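Local atomic coordinates of uncharacterized protein (Parabacteroides merdae ATCC 43184, PDB entry 5BMT), a protein that is of unknown function but probably pairs an N-terminal OB-fold domain of a bacterial lipoprotein family with a beta-rich, probably immunoglobulin-like domain. Residues V129-K134 / P172-A177; N100-S105 / L161-R166; S81-Y86 / P180-G185; D94-D99 / S218-T223. All coordinates share one frame; numbering follows the deposited sequence. Where two conformers were deposited one is given.

Contact 1: residues V129-K134 / P172-A177; sequences VLTDQK and PTISNA. With EDO (1,2-ethanediol), chain G.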
# COMPACT_ATOMS: atom_id res chain seq x y z
N VAL A 129 -4.40 -9.41 -18.01
CA VAL A 129 -4.49 -10.60 -17.16
C VAL A 129 -5.66 -11.42 -17.63
O VAL A 129 -6.52 -10.91 -18.36
CB VAL A 129 -4.62 -10.31 -15.63
CG1 VAL A 129 -3.46 -9.46 -15.09
CG2 VAL A 129 -5.97 -9.66 -15.31
N LEU A 130 -5.74 -12.66 -17.16
CA LEU A 130 -6.93 -13.46 -17.43
C LEU A 130 -7.86 -13.34 -16.25
O LEU A 130 -7.43 -12.98 -15.15
CB LEU A 130 -6.60 -14.94 -17.71
CG LEU A 130 -5.85 -15.25 -19.01
CD1 LEU A 130 -5.75 -16.78 -19.22
CD2 LEU A 130 -6.56 -14.63 -20.24
N THR A 131 -9.16 -13.64 -16.46
CA THR A 131 -10.13 -13.67 -15.37
C THR A 131 -9.70 -14.77 -14.39
O THR A 131 -9.29 -15.84 -14.83
CB THR A 131 -11.54 -13.90 -15.98
OG1 THR A 131 -11.84 -12.78 -16.81
CG2 THR A 131 -12.63 -14.05 -14.90
N ASP A 132 -9.70 -14.47 -13.08
CA ASP A 132 -9.33 -15.40 -11.99
C ASP A 132 -7.83 -15.74 -11.98
O ASP A 132 -7.40 -16.66 -11.27
CB ASP A 132 -10.18 -16.68 -11.99
CG ASP A 132 -11.67 -16.40 -11.78
OD1 ASP A 132 -11.99 -15.39 -11.11
OD2 ASP A 132 -12.50 -17.20 -12.25
N GLN A 133 -7.00 -14.96 -12.72
CA GLN A 133 -5.55 -15.11 -12.61
C GLN A 133 -5.16 -14.73 -11.19
O GLN A 133 -5.75 -13.81 -10.61
CB GLN A 133 -4.85 -14.20 -13.64
CG GLN A 133 -3.31 -14.27 -13.60
CD GLN A 133 -2.70 -13.41 -14.69
OE1 GLN A 133 -3.14 -13.42 -15.86
NE2 GLN A 133 -1.61 -12.73 -14.36
N LYS A 134 -4.17 -15.42 -10.62
CA LYS A 134 -3.68 -15.07 -9.30
C LYS A 134 -2.18 -14.90 -9.38
O LYS A 134 -1.49 -15.72 -9.99
CB LYS A 134 -4.05 -16.14 -8.25
CG LYS A 134 -5.56 -16.33 -8.05
CD LYS A 134 -6.14 -15.31 -7.06
CE LYS A 134 -7.65 -15.39 -6.96
NZ LYS A 134 -8.30 -14.57 -8.01
N PRO A 172 -12.60 -14.19 -20.09
CA PRO A 172 -11.96 -13.22 -20.99
C PRO A 172 -10.73 -12.53 -20.38
O PRO A 172 -10.49 -12.57 -19.17
CB PRO A 172 -13.09 -12.20 -21.22
CG PRO A 172 -13.81 -12.17 -19.91
CD PRO A 172 -13.75 -13.59 -19.39
N THR A 173 -9.97 -11.88 -21.26
CA THR A 173 -8.82 -11.06 -20.90
C THR A 173 -9.30 -9.72 -20.34
O THR A 173 -10.27 -9.13 -20.87
CB THR A 173 -7.93 -10.86 -22.14
OG1 THR A 173 -7.52 -12.15 -22.62
CG2 THR A 173 -6.71 -9.99 -21.89
N ILE A 174 -8.62 -9.25 -19.28
CA ILE A 174 -8.87 -7.95 -18.65
C ILE A 174 -7.67 -7.07 -18.96
O ILE A 174 -6.52 -7.48 -18.71
CB ILE A 174 -9.13 -8.06 -17.12
CG1 ILE A 174 -10.32 -8.99 -16.79
CG2 ILE A 174 -9.34 -6.67 -16.48
CD1 ILE A 174 -10.30 -9.59 -15.34
N SER A 175 -7.91 -5.87 -19.50
CA SER A 175 -6.84 -4.92 -19.80
C SER A 175 -6.63 -3.94 -18.67
O SER A 175 -7.59 -3.58 -17.99
CB SER A 175 -7.17 -4.13 -21.06
OG SER A 175 -7.18 -4.97 -22.19
N ASN A 176 -5.37 -3.49 -18.47
CA ASN A 176 -5.01 -2.50 -17.44
C ASN A 176 -5.56 -2.89 -16.08
O ASN A 176 -6.11 -2.06 -15.33
CB ASN A 176 -5.52 -1.08 -17.83
CG ASN A 176 -5.06 -0.65 -19.20
OD1 ASN A 176 -3.91 -0.89 -19.60
ND2 ASN A 176 -6.00 -0.15 -20.03
N ALA A 177 -5.37 -4.16 -15.74
CA ALA A 177 -5.88 -4.72 -14.50
C ALA A 177 -5.05 -4.29 -13.34
O ALA A 177 -3.83 -4.18 -13.47
CB ALA A 177 -5.89 -6.24 -14.59
C1 EDO G . -10.40 -12.36 -25.06
O1 EDO G . -10.92 -11.64 -23.95
C2 EDO G . -10.93 -13.82 -25.07
O2 EDO G . -12.34 -13.84 -24.94

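Contact 2: residues N100-S105 / L161-R166; sequences NELLLS and LRAQKR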
# COMPACT_ATOMS: atom_id res chain seq x y z
N ASN A 100 8.06 -17.87 -13.84
CA ASN A 100 6.69 -17.39 -14.07
C ASN A 100 6.57 -15.87 -13.83
O ASN A 100 5.49 -15.39 -13.49
CB ASN A 100 5.68 -18.16 -13.18
CG ASN A 100 5.71 -19.65 -13.43
OD1 ASN A 100 5.94 -20.46 -12.52
ND2 ASN A 100 5.57 -20.03 -14.68
N GLU A 101 7.67 -15.13 -14.00
CA GLU A 101 7.63 -13.69 -13.78
C GLU A 101 6.69 -12.99 -14.76
O GLU A 101 6.61 -13.37 -15.93
CB GLU A 101 9.03 -13.08 -13.87
CG GLU A 101 9.04 -11.61 -13.45
CD GLU A 101 10.31 -11.02 -12.90
OE1 GLU A 101 11.39 -11.64 -13.05
OE2 GLU A 101 10.23 -9.92 -12.33
N LEU A 102 6.02 -11.92 -14.27
CA LEU A 102 5.15 -11.09 -15.08
C LEU A 102 5.69 -9.69 -15.23
O LEU A 102 6.23 -9.14 -14.26
CB LEU A 102 3.78 -10.98 -14.39
CG LEU A 102 3.04 -12.29 -14.21
CD1 LEU A 102 1.86 -12.09 -13.28
CD2 LEU A 102 2.54 -12.85 -15.55
N LEU A 103 5.47 -9.07 -16.38
CA LEU A 103 5.79 -7.67 -16.56
C LEU A 103 4.66 -6.85 -15.95
O LEU A 103 3.49 -7.27 -15.98
CB LEU A 103 5.91 -7.32 -18.04
CG LEU A 103 7.03 -8.02 -18.76
CD1 LEU A 103 6.97 -7.69 -20.27
CD2 LEU A 103 8.40 -7.65 -18.15
N LEU A 104 5.00 -5.67 -15.47
CA LEU A 104 4.01 -4.75 -14.90
C LEU A 104 3.93 -3.49 -15.75
O LEU A 104 4.83 -3.20 -16.55
CB LEU A 104 4.40 -4.39 -13.46
CG LEU A 104 4.01 -5.38 -12.35
CD1 LEU A 104 4.86 -6.61 -12.37
CD2 LEU A 104 4.27 -4.73 -10.99
N SER A 105 2.86 -2.71 -15.55
CA SER A 105 2.64 -1.46 -16.30
C SER A 105 2.35 -0.27 -15.36
O SER A 105 1.96 0.81 -15.82
CB SER A 105 1.50 -1.66 -17.28
OG SER A 105 0.28 -1.91 -16.59
N LEU A 161 9.24 -3.84 -7.05
CA LEU A 161 8.10 -4.75 -6.99
C LEU A 161 8.16 -5.68 -8.18
O LEU A 161 8.26 -5.21 -9.34
CB LEU A 161 6.76 -4.03 -6.98
CG LEU A 161 5.52 -4.95 -6.87
CD1 LEU A 161 5.48 -5.68 -5.52
CD2 LEU A 161 4.25 -4.15 -7.05
N ARG A 162 8.17 -7.00 -7.90
CA ARG A 162 8.13 -8.01 -8.93
C ARG A 162 6.99 -8.98 -8.65
O ARG A 162 6.54 -9.11 -7.51
CB ARG A 162 9.48 -8.70 -9.09
CG ARG A 162 10.46 -7.64 -9.63
CD ARG A 162 11.91 -8.01 -9.61
NE ARG A 162 12.21 -9.01 -10.63
CZ ARG A 162 13.43 -9.46 -10.89
NH1 ARG A 162 14.48 -8.95 -10.25
NH2 ARG A 162 13.62 -10.38 -11.82
N ALA A 163 6.50 -9.62 -9.70
CA ALA A 163 5.35 -10.51 -9.62
C ALA A 163 5.60 -11.84 -10.28
O ALA A 163 6.27 -11.88 -11.33
CB ALA A 163 4.15 -9.87 -10.30
N GLN A 164 4.99 -12.88 -9.73
CA GLN A 164 5.00 -14.22 -10.33
C GLN A 164 3.57 -14.68 -10.51
O GLN A 164 2.75 -14.47 -9.62
CB GLN A 164 5.75 -15.25 -9.48
CG GLN A 164 7.25 -15.00 -9.37
CD GLN A 164 7.86 -15.93 -8.35
OE1 GLN A 164 7.64 -15.80 -7.14
NE2 GLN A 164 8.63 -16.91 -8.81
N LYS A 165 3.27 -15.32 -11.65
CA LYS A 165 1.93 -15.87 -11.85
C LYS A 165 1.82 -17.16 -11.02
O LYS A 165 2.71 -18.01 -11.11
CB LYS A 165 1.65 -16.15 -13.34
CG LYS A 165 0.16 -16.34 -13.66
CD LYS A 165 -0.09 -16.85 -15.09
CE LYS A 165 0.39 -15.94 -16.18
NZ LYS A 165 0.07 -16.49 -17.53
N ARG A 166 0.74 -17.28 -10.21
CA ARG A 166 0.55 -18.50 -9.42
C ARG A 166 -0.62 -19.35 -9.95
O ARG A 166 -0.56 -20.58 -9.83
CB ARG A 166 0.34 -18.18 -7.94
CG ARG A 166 1.52 -17.44 -7.29
CD ARG A 166 2.81 -18.27 -7.10
NE ARG A 166 2.64 -19.37 -6.14
CZ ARG A 166 2.79 -19.26 -4.82
NH1 ARG A 166 3.13 -18.10 -4.28
NH2 ARG A 166 2.64 -20.32 -4.05
O HOH W 1 7.76 -8.82 -12.06

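Contact 3: residues S81-Y86 / P180-G185; sequences SPLAKY and PIAVEG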
# COMPACT_ATOMS: atom_id res chain seq x y z
N SER A 81 -12.70 -7.25 0.68
CA SER A 81 -11.99 -8.31 1.38
C SER A 81 -10.58 -7.77 1.71
O SER A 81 -10.11 -6.86 1.00
CB SER A 81 -11.88 -9.55 0.50
OG SER A 81 -13.15 -10.14 0.29
N PRO A 82 -9.90 -8.25 2.76
CA PRO A 82 -8.55 -7.75 3.04
C PRO A 82 -7.59 -7.97 1.87
O PRO A 82 -7.65 -9.01 1.17
CB PRO A 82 -8.07 -8.62 4.22
CG PRO A 82 -9.31 -9.14 4.84
CD PRO A 82 -10.29 -9.31 3.72
N LEU A 83 -6.69 -7.03 1.69
CA LEU A 83 -5.68 -7.18 0.66
C LEU A 83 -4.71 -8.28 1.03
O LEU A 83 -4.42 -8.50 2.21
CB LEU A 83 -4.89 -5.89 0.45
CG LEU A 83 -5.68 -4.65 0.11
CD1 LEU A 83 -4.71 -3.46 -0.16
CD2 LEU A 83 -6.68 -4.90 -1.03
N ALA A 84 -4.15 -8.95 0.01
CA ALA A 84 -3.10 -9.92 0.24
C ALA A 84 -1.89 -9.20 0.87
O ALA A 84 -1.57 -8.07 0.46
CB ALA A 84 -2.71 -10.57 -1.08
N LYS A 85 -1.25 -9.85 1.85
CA LYS A 85 -0.16 -9.29 2.65
C LYS A 85 1.20 -9.86 2.29
O LYS A 85 1.36 -11.09 2.18
CB LYS A 85 -0.39 -9.66 4.14
CG LYS A 85 -1.75 -9.31 4.66
CD LYS A 85 -1.95 -9.87 6.06
CE LYS A 85 -3.17 -9.23 6.67
NZ LYS A 85 -4.41 -9.82 6.10
N TYR A 86 2.17 -8.97 2.14
CA TYR A 86 3.55 -9.37 1.84
C TYR A 86 4.52 -8.71 2.77
O TYR A 86 4.26 -7.62 3.31
CB TYR A 86 3.90 -9.00 0.37
CG TYR A 86 3.06 -9.80 -0.58
CD1 TYR A 86 3.43 -11.08 -0.97
CD2 TYR A 86 1.83 -9.30 -1.04
CE1 TYR A 86 2.60 -11.86 -1.77
CE2 TYR A 86 1.00 -10.07 -1.85
CZ TYR A 86 1.39 -11.34 -2.22
OH TYR A 86 0.56 -12.11 -3.00
N PRO A 180 -4.39 -4.42 -6.03
CA PRO A 180 -3.89 -3.79 -4.81
C PRO A 180 -3.45 -4.82 -3.77
O PRO A 180 -4.16 -5.80 -3.51
CB PRO A 180 -5.09 -2.97 -4.31
CG PRO A 180 -5.98 -2.81 -5.51
CD PRO A 180 -5.76 -3.98 -6.39
N ILE A 181 -2.27 -4.59 -3.19
CA ILE A 181 -1.70 -5.46 -2.15
C ILE A 181 -1.17 -4.61 -0.99
O ILE A 181 -0.99 -3.40 -1.14
CB ILE A 181 -0.57 -6.39 -2.71
CG1 ILE A 181 0.59 -5.52 -3.24
CG2 ILE A 181 -1.12 -7.34 -3.77
CD1 ILE A 181 1.87 -6.31 -3.67
N ALA A 182 -0.92 -5.27 0.16
CA ALA A 182 -0.41 -4.59 1.33
C ALA A 182 0.96 -5.15 1.67
O ALA A 182 1.10 -6.37 1.74
CB ALA A 182 -1.37 -4.82 2.49
N VAL A 183 1.92 -4.30 1.91
CA VAL A 183 3.29 -4.70 2.25
C VAL A 183 3.61 -4.18 3.65
O VAL A 183 3.28 -3.02 3.97
CB VAL A 183 4.27 -4.15 1.19
CG1 VAL A 183 5.72 -4.47 1.57
CG2 VAL A 183 3.95 -4.72 -0.21
N GLU A 184 4.26 -4.99 4.48
CA GLU A 184 4.67 -4.52 5.80
C GLU A 184 5.50 -3.23 5.69
O GLU A 184 6.48 -3.20 4.95
CB GLU A 184 5.51 -5.63 6.47
CG GLU A 184 6.03 -5.26 7.84
CD GLU A 184 4.94 -4.84 8.82
OE1 GLU A 184 3.95 -5.61 8.97
OE2 GLU A 184 5.04 -3.74 9.40
N GLY A 185 5.13 -2.19 6.46
CA GLY A 185 5.85 -0.93 6.41
C GLY A 185 6.58 -0.52 7.67
O GLY A 185 7.26 0.50 7.67
O HOH W 2 -4.80 -8.29 -2.65

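Contact 4: residues D94-D99 / S218-T223; sequences DSMALD and STKIAT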
# COMPACT_ATOMS: atom_id res chain seq x y z
N ASP A 94 18.73 -9.59 -8.73
CA ASP A 94 19.39 -9.11 -9.94
C ASP A 94 18.37 -9.12 -11.12
O ASP A 94 17.17 -9.36 -10.90
CB ASP A 94 20.67 -9.93 -10.25
CG ASP A 94 20.47 -11.41 -10.51
OD1 ASP A 94 19.32 -11.82 -10.78
OD2 ASP A 94 21.47 -12.16 -10.47
N SER A 95 18.85 -8.86 -12.35
CA SER A 95 18.02 -8.76 -13.55
C SER A 95 17.51 -10.11 -14.06
O SER A 95 16.67 -10.13 -14.96
CB SER A 95 18.76 -8.04 -14.66
OG SER A 95 18.94 -6.68 -14.31
N MSE A 96 17.99 -11.25 -13.50
CA MSE A 96 17.48 -12.54 -13.97
C MSE A 96 15.98 -12.65 -13.73
O MSE A 96 15.51 -12.34 -12.62
CB MSE A 96 18.20 -13.71 -13.30
CG MSE A 96 19.71 -13.74 -13.56
SE MSE A 96 20.23 -13.81 -15.46
CE MSE A 96 19.17 -15.39 -16.04
N ALA A 97 15.22 -13.13 -14.74
CA ALA A 97 13.78 -13.29 -14.56
C ALA A 97 13.49 -14.42 -13.55
O ALA A 97 14.17 -15.45 -13.53
CB ALA A 97 13.11 -13.59 -15.90
N LEU A 98 12.48 -14.20 -12.72
CA LEU A 98 12.00 -15.19 -11.77
C LEU A 98 11.18 -16.21 -12.52
O LEU A 98 10.67 -15.90 -13.60
CB LEU A 98 11.13 -14.50 -10.71
CG LEU A 98 11.79 -13.38 -9.91
CD1 LEU A 98 10.82 -12.76 -8.97
CD2 LEU A 98 13.04 -13.88 -9.16
N ASP A 99 10.99 -17.41 -11.95
CA ASP A 99 10.11 -18.38 -12.60
C ASP A 99 8.70 -17.79 -12.66
O ASP A 99 8.25 -17.18 -11.68
CB ASP A 99 10.10 -19.70 -11.83
CG ASP A 99 11.42 -20.46 -11.79
OD1 ASP A 99 12.25 -20.27 -12.71
OD2 ASP A 99 11.60 -21.27 -10.85
N SER A 218 13.04 -13.76 -22.73
CA SER A 218 12.40 -13.64 -21.43
C SER A 218 13.20 -14.29 -20.27
O SER A 218 12.62 -14.75 -19.28
CB SER A 218 10.97 -14.20 -21.47
OG SER A 218 10.19 -13.52 -22.44
N THR A 219 14.54 -14.26 -20.34
CA THR A 219 15.36 -14.79 -19.25
C THR A 219 15.84 -13.68 -18.30
O THR A 219 16.34 -13.97 -17.21
CB THR A 219 16.57 -15.57 -19.79
OG1 THR A 219 17.32 -14.73 -20.67
CG2 THR A 219 16.17 -16.88 -20.47
N LYS A 220 15.74 -12.41 -18.74
CA LYS A 220 16.17 -11.26 -17.95
C LYS A 220 15.22 -10.10 -18.12
O LYS A 220 14.53 -10.01 -19.14
CB LYS A 220 17.57 -10.78 -18.38
CG LYS A 220 18.71 -11.76 -18.20
CD LYS A 220 20.01 -11.08 -18.64
CE LYS A 220 21.23 -11.95 -18.46
NZ LYS A 220 22.48 -11.17 -18.61
N ILE A 221 15.21 -9.18 -17.14
CA ILE A 221 14.47 -7.94 -17.27
C ILE A 221 15.34 -7.00 -18.09
O ILE A 221 16.50 -6.76 -17.71
CB ILE A 221 14.13 -7.33 -15.89
CG1 ILE A 221 13.41 -8.34 -14.97
CG2 ILE A 221 13.35 -6.01 -16.06
CD1 ILE A 221 12.20 -9.06 -15.54
N ALA A 222 14.80 -6.44 -19.19
CA ALA A 222 15.56 -5.52 -20.04
C ALA A 222 15.38 -4.07 -19.61
O ALA A 222 16.36 -3.30 -19.63
CB ALA A 222 15.14 -5.69 -21.49
N THR A 223 14.13 -3.64 -19.33
CA THR A 223 13.89 -2.26 -18.92
C THR A 223 12.96 -2.23 -17.72
O THR A 223 12.17 -3.16 -17.50
CB THR A 223 13.34 -1.36 -20.04
OG1 THR A 223 12.01 -1.79 -20.36
CG2 THR A 223 14.23 -1.34 -21.29
O HOH W 3 17.82 -4.99 -16.13
O HOH W 4 15.87 -16.33 -15.96

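Contact 1: residues V129-K134 / P172-A177
Val129, the residue most covered in this contact, pairs with Ile174 through two backbone bonds, Val129 N to Ile174 O at 3.0 Å and Ile174 N to Val129 O at 2.8 Å. Its CG2 presses on the methyl of Ala177, with Val129 CG2 and Ala177 CB 3.5 Å apart, a tight fit for two carbons. The same methyl lies over CB of Ile174. Next along, Thr131 reaches Pro172 with its hydroxyl: OG1 stands anti to its own carbonyl carbon (chi1 -63°), a rotation that brings it to Pro172 O at 2.7 Å, tilted slightly from the carbonyl plane. The backbone N of Thr131 adds a weak, bent bond to the same oxygen, and OG1 also touches the proline ring at CD. On the face opposite Val129, Leu130 CD2 meets the hydroxyl of Thr173, whose backbone N donates to O1 of a 1,2-ethanediol molecule, probably from the crystallisation liquor. The chain reverses in a type II turn from Leu130 to Gln133, with Thr131 and Asp132 at its corners, and the Gln133 amide oxygen accepts from Leu130 N at 3.0 Å. The arrangement is a short antiparallel ladder at the surface, in which 128-131 pairs with the beginning of strand 173-184 within the larger beta sheet.

Contact 2: residues N100-S105 / L161-R166
A salt bridge between Glu101 and Arg162 dominates the polar part of this contact. The guanidinium meets the carboxylate side-on, NE of Arg162 bonding to OE2 of Glu101 at 2.8 Å and NH2 of Arg162 to OE1 of Glu101 at 2.8 Å. Both bonds are nearly straight, both oxygens are approached on their syn sides, and the two flat groups lie 17° from coplanar. The extended chain of Glu101, with CG anti to the backbone N (chi1 -172°), carries the carboxylate across to the arginine. NH1 and NH2 of Arg162 also bond to the carbonyls of Asp94 and Met96, so a leucine in its place would probably leave the largely buried Glu101 carboxylate without its countercharge and those two carbonyls without this donor. The backbones join in a short, weakly bonded antiparallel pairing of 101-102 with the long strand 153-167 of the larger sheet: Lys165 N donates to Asn100 O at 2.9 Å, and Leu102 N to Ala163 O at 3.0 Å. Farther along, a water bridges the diverging chains, accepting from Ala163 N and reaching Glu101 OE2 and Leu102 O. Apolar contacts fill the other face. Leu104 spans two residues of the strand, its CD1 3.9 Å from Ala163 CB and its CD2 4.0 Å from Leu161 CD2, while Leu102 CD2 rests on Lys165 CE, 3.8 Å away, next to the lysine's ammonium group, which pairs with Glu168.

Contact 3: residues S81-Y86 / P180-G185
Tyr86 and Ile181 cross at about a right angle, the ring meeting the isoleucine through its CD2 and CE2 atoms. CE2 of Tyr86 lies 4.0 Å from CG2 of Ile181, and CD2 of Tyr86 is equally far from CD1 of Ile181. Both branches of the isoleucine reach the ring because CG1 is set between the backbone N and the carbonyl carbon (chi1 62°), leaving CG2 beside the N. Leu83 crosses Pro180 in a similar right-angled way: its CD2 comes 3.6 Å from Pro180 O and touches the proline ring at CB, while CD1 lies against the carbonyl of Ile181. Cut back to an alanine, Leu83 would probably leave a gap over Pro180 and lose its packing on Val121 and Cys50. Between these side chains the strands run parallel, with Lys85 beside Ala182 and Tyr86 beside Val183. Ala182 bonds to the neighbouring strand through its N, to Ala84 O at 2.9 Å, and through its O, from Tyr86 N at 2.8 Å; Glu184 N then bonds to Tyr86 O. At the N-terminal end of the pairing, a water accepts from Ala84 N and donates to Pro180 O. The polar work of this join is thus done by backbone and water, while apolar side chains pack on both faces, Leu83 on Ala182 on one and Tyr86 on Ile181 and Val183 on the other.

Contact 4: residues D94-D99 / S218-T223
A single backbone bridge at the surface of the larger sheet domain ties the irregular loop 94-99 to the residues leading into strand 221-233, with Met96, present as selenomethionine, opposite Lys220. Two backbone bonds flank this pair. Ile221 N donates to Ser95 O at 2.8 Å in the carbonyl plane, and Ala97 N donates to Thr219 O, also at 2.8 Å, nearly straight at the hydrogen but from well above the carbonyl plane. An Asx turn starts the loop, with OD1 of Asp94 accepting from Met96 N at 3.1 Å. The selenomethionine starts out away from the partner segment, but bends at chi2 (-57°) and again at chi3 bring its end back: SE lies 3.7 Å from both CG and CE of the extended Lys220 chain, and CE approaches the carbonyl of Thr219. Ile221 is buried against Pro211 and Phe214 and runs its CG1 alongside Ser95 O. At the Ala97 end of the seam a water donates to Ala97 O and, at 2.7 Å, to Thr219 O.

From the N terminus, residues 81-86 come first and pair with 180-185, so contact 3 closes a loop that holds all of contacts 1 and 2. The loop 94-99 follows and meets 218-223 near the C-terminal end; contact 4 therefore crosses contact 3 while also enclosing contacts 1 and 2. Segments 100-105 and 129-134 then find partners at 161-166 and 172-177, which makes contacts 1 and 2 cross. All four reach the same large sheet, contact 4 through strand 221-233. Contacts 2 and 4 adjoin on the same side of the chain's centre, Lys134 O probably bonds to Arg166 N between contacts 1 and 2, and Leu161 packs on Ile181 between contacts 2 and 3.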